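Local coordinates for protein gingipain R (Porphyromonas gingivalis, PDB 1CVR) that cleaves peptide bonds after arginine as a bacterial cysteine proteinase with a caspase-like fold, at residues Glu8-Met12 and Leu36-Val40. Sequence-based numbering, arbitrary orientation.
Sequences ENGRM and LRTEV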
loop_
_atom_site.group_PDB
_atom_site.type_symbol
_atom_site.label_atom_id
_atom_site.label_comp_id
_atom_site.label_asym_id
_atom_site.label_seq_id
_atom_site.Cartn_x
_atom_site.Cartn_y
_atom_site.Cartn_z
ATOM N N GLU A 8 15.207 -0.642 6.456
ATOM C CA GLU A 8 15.691 -1.744 5.634
ATOM C C GLU A 8 15.528 -3.102 6.307
ATOM O O GLU A 8 15.220 -4.093 5.640
ATOM C CB GLU A 8 17.144 -1.500 5.212
ATOM C CG GLU A 8 18.117 -1.273 6.341
ATOM C CD GLU A 8 19.480 -0.832 5.828
ATOM O OE1 GLU A 8 20.087 -1.585 5.031
ATOM O OE2 GLU A 8 19.935 0.271 6.217
ATOM N N ASN A 9 15.719 -3.161 7.619
ATOM C CA ASN A 9 15.534 -4.426 8.327
ATOM C C ASN A 9 14.199 -4.459 9.066
ATOM O O ASN A 9 14.037 -5.221 10.019
ATOM C CB ASN A 9 16.655 -4.656 9.341
ATOM C CG ASN A 9 17.974 -4.969 8.681
ATOM O OD1 ASN A 9 18.479 -4.183 7.870
ATOM N ND2 ASN A 9 18.548 -6.125 9.021
ATOM N N GLY A 10 13.248 -3.631 8.644
ATOM C CA GLY A 10 11.966 -3.615 9.328
ATOM C C GLY A 10 11.181 -4.906 9.163
ATOM O O GLY A 10 11.445 -5.698 8.250
ATOM N N ARG A 11 10.216 -5.130 10.048
ATOM C CA ARG A 11 9.390 -6.323 9.968
ATOM C C ARG A 11 7.918 -5.937 9.936
ATOM O O ARG A 11 7.551 -4.779 10.147
ATOM C CB ARG A 11 9.659 -7.250 11.164
ATOM C CG ARG A 11 9.256 -6.679 12.500
ATOM C CD ARG A 11 9.738 -7.564 13.658
ATOM N NE ARG A 11 9.503 -6.906 14.940
ATOM C CZ ARG A 11 8.543 -7.234 15.795
ATOM N NH1 ARG A 11 7.709 -8.223 15.526
ATOM N NH2 ARG A 11 8.420 -6.560 16.926
ATOM N N MET A 12 7.076 -6.921 9.674
ATOM C CA MET A 12 5.647 -6.693 9.613
ATOM C C MET A 12 4.936 -7.730 10.448
ATOM O O MET A 12 5.374 -8.879 10.557
ATOM C CB MET A 12 5.144 -6.787 8.164
ATOM C CG MET A 12 3.620 -6.666 8.009
ATOM S SD MET A 12 3.040 -6.495 6.276
ATOM C CE MET A 12 3.488 -8.032 5.649
ATOM N N LEU A 36 10.769 -9.385 3.409
ATOM C CA LEU A 36 10.143 -8.599 4.469
ATOM C C LEU A 36 9.734 -9.576 5.573
ATOM O O LEU A 36 8.757 -10.310 5.436
ATOM C CB LEU A 36 8.916 -7.824 3.945
ATOM C CG LEU A 36 8.137 -6.989 4.985
ATOM C CD1 LEU A 36 9.035 -5.914 5.616
ATOM C CD2 LEU A 36 6.953 -6.324 4.306
ATOM N N ARG A 37 10.525 -9.620 6.644
ATOM C CA ARG A 37 10.241 -10.502 7.765
ATOM C C ARG A 37 8.819 -10.242 8.221
ATOM O O ARG A 37 8.476 -9.130 8.628
ATOM C CB ARG A 37 11.213 -10.237 8.913
ATOM C CG ARG A 37 12.651 -10.604 8.602
ATOM C CD ARG A 37 13.508 -10.341 9.823
ATOM N NE ARG A 37 13.552 -8.921 10.140
ATOM C CZ ARG A 37 13.714 -8.436 11.368
ATOM N NH1 ARG A 37 13.841 -9.262 12.402
ATOM N NH2 ARG A 37 13.766 -7.125 11.565
ATOM N N THR A 38 7.996 -11.277 8.156
ATOM C CA THR A 38 6.587 -11.157 8.511
ATOM C C THR A 38 6.137 -12.252 9.462
ATOM O O THR A 38 6.415 -13.432 9.238
ATOM C CB THR A 38 5.716 -11.210 7.244
ATOM O OG1 THR A 38 6.120 -10.162 6.363
ATOM C CG2 THR A 38 4.244 -11.031 7.588
ATOM N N GLU A 39 5.434 -11.838 10.514
ATOM C CA GLU A 39 4.927 -12.738 11.542
ATOM C C GLU A 39 3.419 -12.569 11.621
ATOM O O GLU A 39 2.881 -11.542 11.223
ATOM C CB GLU A 39 5.516 -12.363 12.906
ATOM C CG GLU A 39 7.019 -12.226 12.910
ATOM C CD GLU A 39 7.559 -11.838 14.272
ATOM O OE1 GLU A 39 7.129 -10.798 14.811
ATOM O OE2 GLU A 39 8.418 -12.576 14.799
ATOM N N VAL A 40 2.745 -13.565 12.181
ATOM C CA VAL A 40 1.298 -13.523 12.317
ATOM C C VAL A 40 0.869 -13.529 13.777
ATOM O O VAL A 40 1.463 -14.234 14.603
ATOM C CB VAL A 40 0.644 -14.760 11.652
ATOM C CG1 VAL A 40 -0.850 -14.760 11.902
ATOM C CG2 VAL A 40 0.933 -14.773 10.162
HETATM O O HOH W 1 12.803 -7.455 7.084
#
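Arg-11 reaches across to Glu-39, and NH1 forms a salt bridge of 2.7 Å with OE1. OE1 lies at the guanidinium edge, near its plane, while the carboxylate plane is turned 85° from it. With chi1 at 65°, CG of Arg-11 lies between the backbone N and the carbonyl carbon, and the chain then runs extended to NE, which carries the guanidinium out to Glu-39 OE1. Arg-37 stands on the same face of the sheet and bends at chi3 (-65°) toward the loop before strand 11-16. Its NH2 makes a hydrogen bond to Asn-9 O, which lies at the guanidinium edge; the modelled length of 2.5 Å is doubtful in detail. CB of Arg-11 lies over one face of this group, offset toward its rim. A water links Gly-10 O to Arg-37 N.

On the other face, Met-12 and Thr-38 lie side by side and point the same way. Met-12 CE is 3.5 Å from Thr-38 OG1 and also meets Leu-36 CD2. Thr-38 OG1 donates to Leu-36 O from above the carbonyl plane. In the backbone, Met-12 N donates to Arg-37 O (2.8 Å) and Glu-39 N to Met-12 O (3.0 Å).

Strand 11-16, helix 25-33 and strand 37-42 form a beta-alpha-beta unit, the helix packing on Met-12 and Thr-38. Asp-69 bridges both arginines and Glu-62 also pairs with Arg-11, so nearby carboxylates probably offset the two like charges.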